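Local coordinates for carboxylesterase (Ferroplasma acidiphilum, PDB 3WJ2), which probably hydrolyses carboxylic ester bonds, as a carboxylesterase of the alpha/beta-hydrolase fold, at residues K168-K173 and A234-N239. Numbering follows the deposited sequence.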
loop_
_atom_site.group_PDB
_atom_site.type_symbol
_atom_site.label_atom_id
_atom_site.label_comp_id
_atom_site.label_asym_id
_atom_site.label_seq_id
_atom_site.Cartn_x
_atom_site.Cartn_y
_atom_site.Cartn_z
ATOM N N LYS B 168 -15.209 14.435 23.926
ATOM C CA LYS B 168 -15.793 15.528 24.760
ATOM C C LYS B 168 -15.899 15.112 26.240
ATOM O O LYS B 168 -15.696 15.968 27.180
ATOM C CB LYS B 168 -17.180 15.930 24.188
ATOM C CG LYS B 168 -17.779 17.099 25.033
ATOM C CD LYS B 168 -19.026 17.726 24.441
ATOM C CE LYS B 168 -19.705 18.612 25.597
ATOM N NZ LYS B 168 -20.800 19.390 24.792
ATOM N N CYS B 169 -16.224 13.858 26.543
ATOM C CA CYS B 169 -16.201 13.336 27.940
ATOM C C CYS B 169 -14.809 13.538 28.487
ATOM O O CYS B 169 -14.701 14.061 29.640
ATOM C CB CYS B 169 -16.544 11.819 28.021
ATOM S SG CYS B 169 -18.273 11.464 27.582
ATOM N N ARG B 170 -13.807 13.299 27.663
ATOM C CA ARG B 170 -12.407 13.378 28.184
ATOM C C ARG B 170 -12.128 14.835 28.465
ATOM O O ARG B 170 -11.600 15.195 29.621
ATOM C CB ARG B 170 -11.485 12.725 27.126
ATOM C CG ARG B 170 -9.991 12.467 27.579
ATOM C CD ARG B 170 -9.219 13.770 27.593
ATOM N NE ARG B 170 -9.301 14.584 26.357
ATOM C CZ ARG B 170 -8.705 14.295 25.195
ATOM N NH1 ARG B 170 -7.942 13.193 25.099
ATOM N NH2 ARG B 170 -8.847 15.104 24.155
ATOM N N ASP B 171 -12.477 15.681 27.509
ATOM C CA ASP B 171 -12.177 17.138 27.650
ATOM C C ASP B 171 -12.868 17.727 28.854
ATOM O O ASP B 171 -12.236 18.566 29.584
ATOM C CB ASP B 171 -12.600 17.857 26.397
ATOM C CG ASP B 171 -11.758 17.491 25.201
ATOM O OD1 ASP B 171 -10.618 16.993 25.373
ATOM O OD2 ASP B 171 -12.162 17.801 24.056
ATOM N N GLY B 172 -14.095 17.335 29.110
ATOM C CA GLY B 172 -14.873 17.918 30.222
ATOM C C GLY B 172 -14.661 17.262 31.566
ATOM O O GLY B 172 -15.348 17.667 32.509
ATOM N N LYS B 173 -13.826 16.227 31.644
ATOM C CA LYS B 173 -13.632 15.328 32.786
ATOM C C LYS B 173 -14.902 14.763 33.377
ATOM O O LYS B 173 -15.123 14.763 34.649
ATOM C CB LYS B 173 -12.768 16.066 33.877
ATOM C CG LYS B 173 -11.414 16.453 33.317
ATOM C CD LYS B 173 -10.725 17.388 34.379
ATOM C CE LYS B 173 -9.275 17.651 34.039
ATOM N NZ LYS B 173 -8.838 18.877 34.817
ATOM N N ALA B 234 -8.231 16.396 16.903
ATOM C CA ALA B 234 -7.893 16.521 18.352
ATOM C C ALA B 234 -6.378 16.605 18.471
ATOM O O ALA B 234 -5.641 16.072 17.668
ATOM C CB ALA B 234 -8.377 15.347 19.159
ATOM N N ASP B 235 -5.935 17.324 19.468
ATOM C CA ASP B 235 -4.482 17.381 19.602
ATOM C C ASP B 235 -3.956 16.405 20.672
ATOM O O ASP B 235 -2.742 16.263 20.833
ATOM C CB ASP B 235 -4.008 18.846 19.759
ATOM C CG ASP B 235 -4.689 19.547 20.890
ATOM O OD1 ASP B 235 -5.061 18.852 21.878
ATOM O OD2 ASP B 235 -4.856 20.812 20.786
ATOM N N ASP B 236 -4.852 15.656 21.334
ATOM C CA ASP B 236 -4.495 14.811 22.437
ATOM C C ASP B 236 -5.481 13.626 22.456
ATOM O O ASP B 236 -6.709 13.864 22.472
ATOM C CB ASP B 236 -4.657 15.604 23.745
ATOM C CG ASP B 236 -4.403 14.763 25.000
ATOM O OD1 ASP B 236 -3.829 13.693 24.886
ATOM O OD2 ASP B 236 -4.676 15.237 26.144
ATOM N N PHE B 237 -4.947 12.399 22.421
ATOM C CA PHE B 237 -5.780 11.196 22.564
ATOM C C PHE B 237 -5.680 10.483 23.889
ATOM O O PHE B 237 -6.223 9.388 24.037
ATOM C CB PHE B 237 -5.500 10.319 21.357
ATOM C CG PHE B 237 -5.836 11.012 20.079
ATOM C CD1 PHE B 237 -7.207 11.111 19.660
ATOM C CD2 PHE B 237 -4.874 11.531 19.284
ATOM C CE1 PHE B 237 -7.516 11.786 18.473
ATOM C CE2 PHE B 237 -5.117 12.185 18.143
ATOM C CZ PHE B 237 -6.494 12.312 17.666
ATOM N N SER B 238 -5.032 11.101 24.913
ATOM C CA SER B 238 -4.945 10.512 26.223
ATOM C C SER B 238 -6.249 10.307 26.900
ATOM O O SER B 238 -7.176 11.148 26.757
ATOM C CB SER B 238 -4.158 11.505 27.160
ATOM O OG SER B 238 -2.966 11.843 26.532
ATOM N N ASN B 239 -6.324 9.254 27.708
ATOM C CA ASN B 239 -7.352 9.089 28.652
ATOM C C ASN B 239 -8.721 8.911 27.991
ATOM O O ASN B 239 -9.757 9.081 28.633
ATOM C CB ASN B 239 -7.386 10.267 29.622
ATOM C CG ASN B 239 -6.054 10.352 30.402
ATOM O OD1 ASN B 239 -5.589 9.314 30.888
ATOM N ND2 ASN B 239 -5.423 11.526 30.449
#
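Arg170, in the last turn of helix 157-172, faces the irregular chain of 234-239, and the two backbones come nearest where its CA lies 6.6 Å from that of Asn239. In this alpha/beta-hydrolase fold the contact joins the C-terminal end of that helix to the loop leading into strand 243-248, at the surface of the chain. Arginine suits the place because its flat, five-hydrogen head can serve several oxygens at once. Arg170 CG stands anti to the backbone N (chi1 -170°), and bends at the next two torsions fold the chain along the loop, Arg170 CG passing 4.0 Å from Asn239 CB. Arg170 NH1 then donates in the guanidinium plane to a lone pair of Ser238 O at 2.7 Å, while Arg170 NH1 and NH2 together grip Asp236 O end-on, each at 3.0 Å. On the helix side, NE and NH2 both meet Asp171 OD1, a side-on salt bridge that fixes the rotation of the guanidinium; Asp171 OD2 is held by Tyr228 OH. Replacing Arg170 with a leucine would probably leave the carbonyls of Asp236 and Ser238 without these donors and the Asp171 carboxylate without its countercharge. Asp236 OD2 lies over one guanidinium face, offset toward its rim, in a long pairing of charges with Arg170 NH1 in which no N-H points at the oxygen. Aspartate also suits this bend because its short side chain can reach forward to the backbone N two residues on, in an Asx turn: Asp236 OD1 accepts from Ser238 N at 2.9 Å from above the carboxylate plane, and uses its syn lone pair for Ser238 OG at 2.6 Å.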